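Long-range contacts in uncharacterized protein (Bacteroides ovatus, PDB 4IRT), which is of unknown function but is a putative neuraminidase with a BNR-repeat, beta-propeller type of fold: residues T358-H369 with H381-Q389; N263-R271 with I312-V321. One frame throughout, in Å; residues are numbered along the deposited sequence.

Contact 1: T358-H369 with H381-Q389; sequences TDFSVDAWEPSH and HLFVQHTRQ
The indole of Trp365 and the imidazole of His386 each point an N-H in their own ring plane at a backbone carbonyl across the contact. Trp365 NE1 reaches Phe383 O at 2.8 Å, on a lone pair of that oxygen and nearly straight (166° at the hydrogen). One face of the indole carries Pro367 N, from two residues further along its own loop, while Val384 CA and Gln385 O come at it obliquely. The imidazole has Ser361 O at its edge, 2.8 Å from His386 ND1; the oxygen lies in the imidazole plane, but ND1 stands above the plane of the Ser361 carbonyl. Val362 O lies over one face of this ring. With CG anti to the backbone N (chi1 178°), the His386 ring extends across to the carbonyl of Ser361. All this pins the loop that leaves strand 353-356, the last strand of one propeller sheet, against strand 381-385 and the residues that follow it; 381-385 is an edge strand of the sheet that also contains N-terminal strand 5-12. Further on, a type II' turn from Val362 to Trp365 presents Ala364 N to Thr387 O (2.8 Å), and at the other end Phe383 N donates to Ser368 O (3.0 Å). The Asp363 carboxylate stops short of a salt bridge with Arg388: water 2, 2.8 Å from Asp363 OD2, joins it to Arg388 NE and His386 NE2 instead. A second water links Asp363 OD2 with Gln389 N. Between the two polar ends, Val362 CG1 meets Val384 CG1 at 4.0 Å, the two side chains crossing at about a right angle.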
loop_
_atom_site.group_PDB
_atom_site.type_symbol
_atom_site.label_atom_id
_atom_site.label_comp_id
_atom_site.label_asym_id
_atom_site.label_seq_id
_atom_site.Cartn_x
_atom_site.Cartn_y
_atom_site.Cartn_z
ATOM N N THR A 358 13.271 -2.089 15.279
ATOM C CA THR A 358 13.539 -3.433 15.763
ATOM C C THR A 358 15.039 -3.620 15.926
ATOM O O THR A 358 15.837 -2.969 15.257
ATOM C CB THR A 358 13.013 -4.540 14.819
ATOM O OG1 THR A 358 13.609 -4.446 13.515
ATOM C CG2 THR A 358 11.473 -4.504 14.709
ATOM N N ASP A 359 15.419 -4.510 16.829
ATOM C CA ASP A 359 16.832 -4.821 17.006
ATOM C C ASP A 359 17.224 -6.037 16.171
ATOM O O ASP A 359 18.389 -6.411 16.142
ATOM C CB ASP A 359 17.190 -5.001 18.494
ATOM C CG ASP A 359 16.509 -6.200 19.147
ATOM O OD1 ASP A 359 16.044 -7.116 18.442
ATOM O OD2 ASP A 359 16.461 -6.225 20.399
ATOM N N PHE A 360 16.243 -6.637 15.507
ATOM C CA PHE A 360 16.439 -7.830 14.666
ATOM C C PHE A 360 16.098 -7.562 13.201
ATOM O O PHE A 360 15.297 -6.684 12.888
ATOM C CB PHE A 360 15.594 -9.038 15.178
ATOM C CG PHE A 360 14.124 -8.766 15.271
ATOM C CD1 PHE A 360 13.282 -8.959 14.195
ATOM C CD2 PHE A 360 13.572 -8.280 16.466
ATOM C CE1 PHE A 360 11.916 -8.707 14.287
ATOM C CE2 PHE A 360 12.205 -8.017 16.570
ATOM C CZ PHE A 360 11.374 -8.230 15.468
ATOM N N SER A 361 16.687 -8.363 12.325
ATOM C CA SER A 361 16.424 -8.309 10.876
ATOM C C SER A 361 15.074 -8.890 10.546
ATOM O O SER A 361 14.711 -9.952 11.051
ATOM C CB SER A 361 17.466 -9.133 10.116
ATOM O OG SER A 361 17.071 -9.322 8.780
ATOM N N VAL A 362 14.344 -8.212 9.687
ATOM C CA VAL A 362 13.099 -8.719 9.115
ATOM C C VAL A 362 13.263 -9.077 7.637
ATOM O O VAL A 362 12.277 -9.360 6.950
ATOM C CB VAL A 362 11.928 -7.725 9.310
ATOM C CG1 VAL A 362 11.444 -7.745 10.749
ATOM C CG2 VAL A 362 12.308 -6.300 8.883
ATOM N N ASP A 363 14.524 -9.066 7.180
ATOM C CA ASP A 363 14.952 -9.453 5.839
ATOM C C ASP A 363 14.116 -8.851 4.688
ATOM O O ASP A 363 14.255 -7.668 4.397
ATOM C CB ASP A 363 15.070 -10.977 5.749
ATOM C CG ASP A 363 15.751 -11.449 4.471
ATOM O OD1 ASP A 363 16.523 -10.694 3.851
ATOM O OD2 ASP A 363 15.540 -12.588 4.086
ATOM N N ALA A 364 13.233 -9.636 4.073
ATOM C CA ALA A 364 12.491 -9.182 2.860
ATOM C C ALA A 364 11.240 -8.362 3.153
ATOM O O ALA A 364 10.545 -7.924 2.229
ATOM C CB ALA A 364 12.123 -10.383 2.019
ATOM N N TRP A 365 10.935 -8.185 4.426
ATOM C CA TRP A 365 9.802 -7.377 4.871
ATOM C C TRP A 365 9.773 -5.990 4.203
ATOM O O TRP A 365 10.827 -5.352 4.009
ATOM C CB TRP A 365 9.887 -7.194 6.388
ATOM C CG TRP A 365 8.905 -6.243 7.034
ATOM C CD1 TRP A 365 7.712 -6.582 7.561
ATOM C CD2 TRP A 365 9.075 -4.844 7.306
ATOM N NE1 TRP A 365 7.101 -5.503 8.099
ATOM C CE2 TRP A 365 7.915 -4.414 7.964
ATOM C CE3 TRP A 365 10.069 -3.903 7.017
ATOM C CZ2 TRP A 365 7.729 -3.103 8.375
ATOM C CZ3 TRP A 365 9.874 -2.588 7.419
ATOM C CH2 TRP A 365 8.724 -2.213 8.111
ATOM N N GLU A 366 8.563 -5.593 3.808
ATOM C CA GLU A 366 8.242 -4.223 3.546
ATOM C C GLU A 366 7.136 -3.763 4.479
ATOM O O GLU A 366 6.301 -4.562 4.928
ATOM C CB GLU A 366 7.817 -4.017 2.098
ATOM C CG GLU A 366 8.781 -4.511 1.034
ATOM C CD GLU A 366 8.284 -4.186 -0.361
ATOM O OE1 GLU A 366 7.184 -4.658 -0.742
ATOM O OE2 GLU A 366 9.010 -3.495 -1.096
ATOM N N PRO A 367 7.078 -2.457 4.760
ATOM C CA PRO A 367 6.042 -1.967 5.668
ATOM C C PRO A 367 4.631 -1.910 5.126
ATOM O O PRO A 367 4.411 -1.618 3.939
ATOM C CB PRO A 367 6.474 -0.530 5.981
ATOM C CG PRO A 367 7.367 -0.153 4.818
ATOM C CD PRO A 367 8.021 -1.402 4.344
ATOM N N SER A 368 3.690 -2.268 6.011
ATOM C CA SER A 368 2.285 -1.892 5.870
ATOM C C SER A 368 1.833 -1.457 7.278
ATOM O O SER A 368 2.400 -1.902 8.304
ATOM C CB SER A 368 1.415 -3.032 5.298
ATOM O OG SER A 368 1.567 -4.238 6.027
ATOM N N HIS A 369 0.874 -0.545 7.337
ATOM C CA HIS A 369 0.472 0.070 8.611
ATOM C C HIS A 369 -1.028 0.282 8.707
ATOM O O HIS A 369 -1.764 0.201 7.699
ATOM C CB HIS A 369 1.210 1.417 8.797
ATOM C CG HIS A 369 0.615 2.582 8.041
ATOM N ND1 HIS A 369 0.851 2.821 6.708
ATOM C CD2 HIS A 369 -0.140 3.620 8.475
ATOM C CE1 HIS A 369 0.245 3.940 6.342
ATOM N NE2 HIS A 369 -0.375 4.442 7.394
ATOM N N HIS A 381 0.894 2.044 13.983
ATOM C CA HIS A 381 1.042 0.615 14.226
ATOM C C HIS A 381 1.426 -0.017 12.916
ATOM O O HIS A 381 0.786 0.239 11.879
ATOM C CB HIS A 381 -0.255 0.015 14.748
ATOM C CG HIS A 381 -0.567 0.379 16.171
ATOM N ND1 HIS A 381 -1.536 -0.278 16.895
ATOM C CD2 HIS A 381 -0.060 1.331 17.003
ATOM C CE1 HIS A 381 -1.619 0.246 18.109
ATOM N NE2 HIS A 381 -0.737 1.230 18.200
ATOM N N LEU A 382 2.492 -0.801 12.972
ATOM C CA LEU A 382 3.038 -1.501 11.821
ATOM C C LEU A 382 2.852 -3.010 11.938
ATOM O O LEU A 382 3.048 -3.611 13.016
ATOM C CB LEU A 382 4.534 -1.189 11.695
ATOM C CG LEU A 382 4.966 0.261 11.523
ATOM C CD1 LEU A 382 6.471 0.431 11.656
ATOM C CD2 LEU A 382 4.518 0.736 10.152
ATOM N N PHE A 383 2.551 -3.624 10.793
ATOM C CA PHE A 383 2.595 -5.071 10.596
ATOM C C PHE A 383 4.058 -5.473 10.414
ATOM O O PHE A 383 4.695 -5.113 9.419
ATOM C CB PHE A 383 1.772 -5.464 9.350
ATOM C CG PHE A 383 1.606 -6.975 9.141
ATOM C CD1 PHE A 383 2.687 -7.777 8.755
ATOM C CD2 PHE A 383 0.375 -7.594 9.325
ATOM C CE1 PHE A 383 2.544 -9.168 8.566
ATOM C CE2 PHE A 383 0.225 -8.962 9.122
ATOM C CZ PHE A 383 1.308 -9.770 8.754
ATOM N N VAL A 384 4.592 -6.234 11.355
ATOM C CA VAL A 384 6.019 -6.577 11.358
ATOM C C VAL A 384 6.180 -8.102 11.443
ATOM O O VAL A 384 5.659 -8.732 12.343
ATOM C CB VAL A 384 6.728 -5.890 12.529
ATOM C CG1 VAL A 384 8.171 -6.361 12.659
ATOM C CG2 VAL A 384 6.707 -4.381 12.318
ATOM N N GLN A 385 6.944 -8.660 10.512
ATOM C CA GLN A 385 7.226 -10.095 10.455
ATOM C C GLN A 385 8.478 -10.281 9.603
ATOM O O GLN A 385 8.592 -9.694 8.534
ATOM C CB GLN A 385 6.087 -10.849 9.773
ATOM C CG GLN A 385 6.282 -12.333 9.795
ATOM C CD GLN A 385 5.388 -13.094 8.872
ATOM O OE1 GLN A 385 4.754 -12.540 7.979
ATOM N NE2 GLN A 385 5.335 -14.399 9.084
ATOM N N HIS A 386 9.405 -11.083 10.103
ATOM C CA HIS A 386 10.561 -11.508 9.303
ATOM C C HIS A 386 10.081 -12.447 8.190
ATOM O O HIS A 386 9.447 -13.454 8.477
ATOM C CB HIS A 386 11.516 -12.275 10.203
ATOM C CG HIS A 386 12.709 -12.804 9.481
ATOM N ND1 HIS A 386 13.944 -12.203 9.554
ATOM C CD2 HIS A 386 12.848 -13.864 8.655
ATOM C CE1 HIS A 386 14.805 -12.894 8.817
ATOM N NE2 HIS A 386 14.166 -13.917 8.274
ATOM N N THR A 387 10.433 -12.142 6.945
ATOM C CA THR A 387 10.158 -13.022 5.832
ATOM C C THR A 387 11.372 -13.051 4.890
ATOM O O THR A 387 12.191 -12.140 4.899
ATOM C CB THR A 387 8.909 -12.575 5.008
ATOM O OG1 THR A 387 9.124 -11.252 4.497
ATOM C CG2 THR A 387 7.667 -12.567 5.830
ATOM N N ARG A 388 11.424 -14.088 4.058
ATOM C CA ARG A 388 12.504 -14.283 3.094
ATOM C C ARG A 388 11.961 -14.087 1.675
ATOM O O ARG A 388 10.768 -14.241 1.442
ATOM C CB ARG A 388 13.119 -15.691 3.252
ATOM C CG ARG A 388 14.408 -15.886 2.461
ATOM C CD ARG A 388 15.285 -17.039 2.938
ATOM N NE ARG A 388 15.644 -16.933 4.359
ATOM C CZ ARG A 388 16.402 -17.807 5.004
ATOM N NH1 ARG A 388 16.903 -18.857 4.356
ATOM N NH2 ARG A 388 16.647 -17.646 6.304
ATOM N N GLN A 389 12.859 -13.749 0.756
ATOM C CA GLN A 389 12.564 -13.720 -0.677
ATOM C C GLN A 389 12.796 -15.121 -1.231
ATOM O O GLN A 389 13.939 -15.467 -1.577
ATOM C CB GLN A 389 13.524 -12.769 -1.388
ATOM C CG GLN A 389 13.468 -12.802 -2.913
ATOM C CD GLN A 389 12.757 -11.598 -3.493
ATOM O OE1 GLN A 389 13.291 -10.902 -4.365
ATOM N NE2 GLN A 389 11.549 -11.337 -3.001
HETATM O O HOH W 1 15.475 -13.028 1.427
HETATM O O HOH W 2 15.369 -14.742 5.864
#

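Contact 2: N263-R271 with I312-V321; sequences NPYIATYWR and IPIARPRIVV
Tyr265 lies across Val321 at about a right angle, and both methyls of the valine are spread under one face of its ring. Val321 CG2 sits 3.9 Å from the ring centroid and only 14° off the normal, a CH-pi contact, while Val321 CG1 is pushed toward the phenol end, 3.7 Å from Tyr265 CZ. Further back on the same tyrosine, CB meets Ile319 CD1 at 3.5 Å. Two residues on, Ala267 turns its methyl into the groove between Pro317 and Ile319, with CB 3.6 Å from Pro317 CG and a little further from Ile319 CG2; Tyr328 of strand 325-330 packs against all three. Tyr269 is the next residue to face across. Its CG stands between the backbone N and the carbonyl carbon (chi1 64°), which directs the ring toward the loop that leads into strand 318-322. There Ile314 CD1 lies over one face, 3.7 Å from the Tyr269 centroid, and Ile312 CG2 approaches the hydroxyl. Water 3, in the ring plane at the edge, is 2.7 Å from Tyr269 OH and donates to Ile314 O, tying the hydroxyl to the loop backbone. A leucine here, having neither ring face nor hydroxyl, would probably hold Ile314 and water 3 less firmly and give the loop more freedom to move. No hydrogen bond joins the two segments directly. Strand 264-271 and strand 318-321 run nearly antiparallel, at 153°, with axes 7.1 Å apart at their closest, yet they belong to different four-stranded sheets: this is apolar face-to-face packing between sheets, characteristic of the blades of a beta-propeller.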
loop_
_atom_site.group_PDB
_atom_site.type_symbol
_atom_site.label_atom_id
_atom_site.label_comp_id
_atom_site.label_asym_id
_atom_site.label_seq_id
_atom_site.Cartn_x
_atom_site.Cartn_y
_atom_site.Cartn_z
ATOM N N ASN A 263 -2.989 17.958 1.426
ATOM C CA ASN A 263 -1.758 17.970 0.616
ATOM C C ASN A 263 -1.151 16.548 0.494
ATOM O O ASN A 263 -1.036 15.849 1.504
ATOM C CB ASN A 263 -0.726 18.909 1.218
ATOM C CG ASN A 263 -1.160 20.363 1.127
ATOM O OD1 ASN A 263 -1.747 20.801 0.130
ATOM N ND2 ASN A 263 -0.928 21.078 2.176
ATOM N N PRO A 264 -0.788 16.124 -0.742
ATOM C CA PRO A 264 -0.315 14.748 -0.988
ATOM C C PRO A 264 1.174 14.603 -0.781
ATOM O O PRO A 264 1.934 15.521 -1.115
ATOM C CB PRO A 264 -0.626 14.510 -2.471
ATOM C CG PRO A 264 -0.501 15.915 -3.074
ATOM C CD PRO A 264 -1.090 16.821 -2.006
ATOM N N TYR A 265 1.563 13.428 -0.295
ATOM C CA TYR A 265 2.941 13.050 -0.048
ATOM C C TYR A 265 3.174 11.669 -0.650
ATOM O O TYR A 265 2.364 10.778 -0.440
ATOM C CB TYR A 265 3.227 12.955 1.439
ATOM C CG TYR A 265 3.171 14.266 2.158
ATOM C CD1 TYR A 265 1.955 14.845 2.438
ATOM C CD2 TYR A 265 4.322 14.917 2.550
ATOM C CE1 TYR A 265 1.881 16.058 3.108
ATOM C CE2 TYR A 265 4.265 16.137 3.211
ATOM C CZ TYR A 265 3.039 16.704 3.482
ATOM O OH TYR A 265 2.934 17.911 4.146
ATOM N N ILE A 266 4.263 11.503 -1.407
ATOM C CA ILE A 266 4.550 10.225 -2.097
ATOM C C ILE A 266 5.938 9.736 -1.692
ATOM O O ILE A 266 6.877 10.493 -1.774
ATOM C CB ILE A 266 4.512 10.403 -3.621
ATOM C CG1 ILE A 266 3.151 10.948 -4.055
ATOM C CG2 ILE A 266 4.867 9.082 -4.314
ATOM C CD1 ILE A 266 3.097 11.675 -5.402
ATOM N N ALA A 267 6.045 8.485 -1.251
ATOM C CA ALA A 267 7.316 7.911 -0.788
ATOM C C ALA A 267 7.813 6.856 -1.763
ATOM O O ALA A 267 7.071 5.954 -2.169
ATOM C CB ALA A 267 7.155 7.312 0.594
ATOM N N THR A 268 9.067 6.988 -2.168
ATOM C CA THR A 268 9.649 6.100 -3.142
ATOM C C THR A 268 11.162 6.192 -3.079
ATOM O O THR A 268 11.724 6.675 -2.075
ATOM C CB THR A 268 9.099 6.359 -4.588
ATOM O OG1 THR A 268 9.572 5.345 -5.464
ATOM C CG2 THR A 268 9.549 7.735 -5.134
ATOM N N TYR A 269 11.829 5.662 -4.117
ATOM C CA TYR A 269 13.270 5.792 -4.242
ATOM C C TYR A 269 13.744 5.852 -5.703
ATOM O O TYR A 269 13.054 5.416 -6.614
ATOM C CB TYR A 269 14.038 4.719 -3.449
ATOM C CG TYR A 269 13.874 3.252 -3.871
ATOM C CD1 TYR A 269 14.490 2.759 -5.020
ATOM C CD2 TYR A 269 13.143 2.369 -3.088
ATOM C CE1 TYR A 269 14.358 1.428 -5.392
ATOM C CE2 TYR A 269 12.998 1.012 -3.434
ATOM C CZ TYR A 269 13.594 0.552 -4.584
ATOM O OH TYR A 269 13.483 -0.767 -4.957
ATOM N N TRP A 270 14.906 6.464 -5.892
ATOM C CA TRP A 270 15.624 6.510 -7.166
ATOM C C TRP A 270 17.051 7.043 -6.911
ATOM O O TRP A 270 17.335 7.586 -5.845
ATOM C CB TRP A 270 14.845 7.354 -8.209
ATOM C CG TRP A 270 14.805 8.866 -7.907
ATOM C CD1 TRP A 270 15.786 9.785 -8.181
ATOM C CD2 TRP A 270 13.707 9.610 -7.359
ATOM N NE1 TRP A 270 15.380 11.045 -7.799
ATOM C CE2 TRP A 270 14.113 10.965 -7.290
ATOM C CE3 TRP A 270 12.419 9.271 -6.947
ATOM C CZ2 TRP A 270 13.283 11.958 -6.798
ATOM C CZ3 TRP A 270 11.601 10.279 -6.429
ATOM C CH2 TRP A 270 12.033 11.584 -6.365
ATOM N N ARG A 271 17.948 6.895 -7.890
ATOM C CA ARG A 271 19.348 7.341 -7.723
ATOM C C ARG A 271 19.619 8.780 -8.175
ATOM O O ARG A 271 18.903 9.352 -9.011
ATOM C CB ARG A 271 20.338 6.408 -8.442
ATOM C CG ARG A 271 20.314 6.453 -9.970
ATOM C CD ARG A 271 21.433 5.595 -10.583
ATOM N NE ARG A 271 21.289 5.584 -12.041
ATOM C CZ ARG A 271 21.746 6.535 -12.859
ATOM N NH1 ARG A 271 22.413 7.582 -12.385
ATOM N NH2 ARG A 271 21.505 6.470 -14.169
ATOM N N ILE A 312 15.610 -7.232 -3.545
ATOM C CA ILE A 312 16.045 -5.846 -3.560
ATOM C C ILE A 312 16.491 -5.503 -2.119
ATOM O O ILE A 312 15.776 -5.802 -1.146
ATOM C CB ILE A 312 14.944 -4.895 -4.055
ATOM C CG1 ILE A 312 14.462 -5.303 -5.455
ATOM C CG2 ILE A 312 15.470 -3.473 -4.092
ATOM C CD1 ILE A 312 13.112 -4.742 -5.829
ATOM N N PRO A 313 17.671 -4.885 -1.970
ATOM C CA PRO A 313 18.272 -4.659 -0.658
ATOM C C PRO A 313 17.547 -3.677 0.243
ATOM O O PRO A 313 17.870 -3.585 1.429
ATOM C CB PRO A 313 19.659 -4.074 -0.998
ATOM C CG PRO A 313 19.848 -4.260 -2.450
ATOM C CD PRO A 313 18.509 -4.370 -3.064
ATOM N N ILE A 314 16.619 -2.905 -0.322
ATOM C CA ILE A 314 15.834 -1.971 0.468
ATOM C C ILE A 314 14.337 -2.204 0.192
ATOM O O ILE A 314 13.939 -2.697 -0.878
ATOM C CB ILE A 314 16.212 -0.498 0.217
ATOM C CG1 ILE A 314 15.885 -0.064 -1.194
ATOM C CG2 ILE A 314 17.702 -0.258 0.473
ATOM C CD1 ILE A 314 16.190 1.384 -1.478
ATOM N N ALA A 315 13.518 -1.861 1.183
ATOM C CA ALA A 315 12.076 -1.988 1.066
ATOM C C ALA A 315 11.464 -0.764 0.433
ATOM O O ALA A 315 11.934 0.350 0.642
ATOM C CB ALA A 315 11.456 -2.191 2.434
ATOM N N ARG A 316 10.372 -0.959 -0.278
ATOM C CA ARG A 316 9.543 0.167 -0.649
ATOM C C ARG A 316 8.893 0.748 0.642
ATOM O O ARG A 316 8.558 0.013 1.569
ATOM C CB ARG A 316 8.506 -0.257 -1.651
ATOM C CG ARG A 316 9.155 -0.596 -2.972
ATOM C CD ARG A 316 8.208 -1.227 -3.947
ATOM N NE ARG A 316 7.808 -2.545 -3.488
ATOM C CZ ARG A 316 7.154 -3.429 -4.223
ATOM N NH1 ARG A 316 6.774 -3.134 -5.452
ATOM N NH2 ARG A 316 6.832 -4.602 -3.703
ATOM N N PRO A 317 8.779 2.072 0.720
ATOM C CA PRO A 317 8.463 2.706 1.987
ATOM C C PRO A 317 7.008 3.025 2.266
ATOM O O PRO A 317 6.162 3.044 1.357
ATOM C CB PRO A 317 9.270 3.996 1.899
ATOM C CG PRO A 317 9.183 4.365 0.463
ATOM C CD PRO A 317 9.318 3.041 -0.258
ATOM N N ARG A 318 6.734 3.315 3.533
ATOM C CA ARG A 318 5.442 3.900 3.950
ATOM C C ARG A 318 5.725 5.179 4.726
ATOM O O ARG A 318 6.822 5.350 5.264
ATOM C CB ARG A 318 4.635 2.958 4.849
ATOM C CG ARG A 318 4.121 1.663 4.217
ATOM C CD ARG A 318 2.778 1.860 3.604
ATOM N NE ARG A 318 2.116 0.674 3.041
ATOM C CZ ARG A 318 0.889 0.287 3.356
ATOM N NH1 ARG A 318 0.184 0.901 4.315
ATOM N NH2 ARG A 318 0.365 -0.753 2.744
ATOM N N ILE A 319 4.728 6.061 4.781
ATOM C CA ILE A 319 4.831 7.325 5.499
ATOM C C ILE A 319 3.522 7.656 6.206
ATOM O O ILE A 319 2.420 7.293 5.748
ATOM C CB ILE A 319 5.156 8.514 4.567
ATOM C CG1 ILE A 319 4.235 8.523 3.327
ATOM C CG2 ILE A 319 6.614 8.522 4.158
ATOM C CD1 ILE A 319 4.350 9.802 2.510
ATOM N N VAL A 320 3.640 8.373 7.312
ATOM C CA VAL A 320 2.496 9.127 7.838
ATOM C C VAL A 320 2.962 10.557 8.087
ATOM O O VAL A 320 4.149 10.801 8.335
ATOM C CB VAL A 320 1.870 8.498 9.096
ATOM C CG1 VAL A 320 1.269 7.127 8.753
ATOM C CG2 VAL A 320 2.856 8.423 10.256
ATOM N N VAL A 321 2.015 11.483 7.972
ATOM C CA VAL A 321 2.298 12.895 8.080
ATOM C C VAL A 321 1.367 13.565 9.104
ATOM O O VAL A 321 0.180 13.223 9.213
ATOM C CB VAL A 321 2.159 13.578 6.717
ATOM C CG1 VAL A 321 2.605 15.045 6.765
ATOM C CG2 VAL A 321 2.962 12.827 5.673
HETATM O O HOH W 3 12.349 -2.204 -2.946
#

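How the contacts relate
The centres of the two contacts lie about 15 Å apart, and both segments of contact 2 precede those of contact 1 in the sequence. The four-stranded sheet running from strand 318-322 to strand 353-356 stands between them. Its first strand packs in contact 2 against the sheet of strand 264-271; the loop following its last strand makes contact 1 with the sheet that joins the two ends of the chain. That loop returns to the start of the same sheet, where Glu366 OE2 forms a 2.8 Å salt bridge with Arg316 NE and Pro367 and His369 pack on Arg318. Three successive propeller sheets are thereby fastened together.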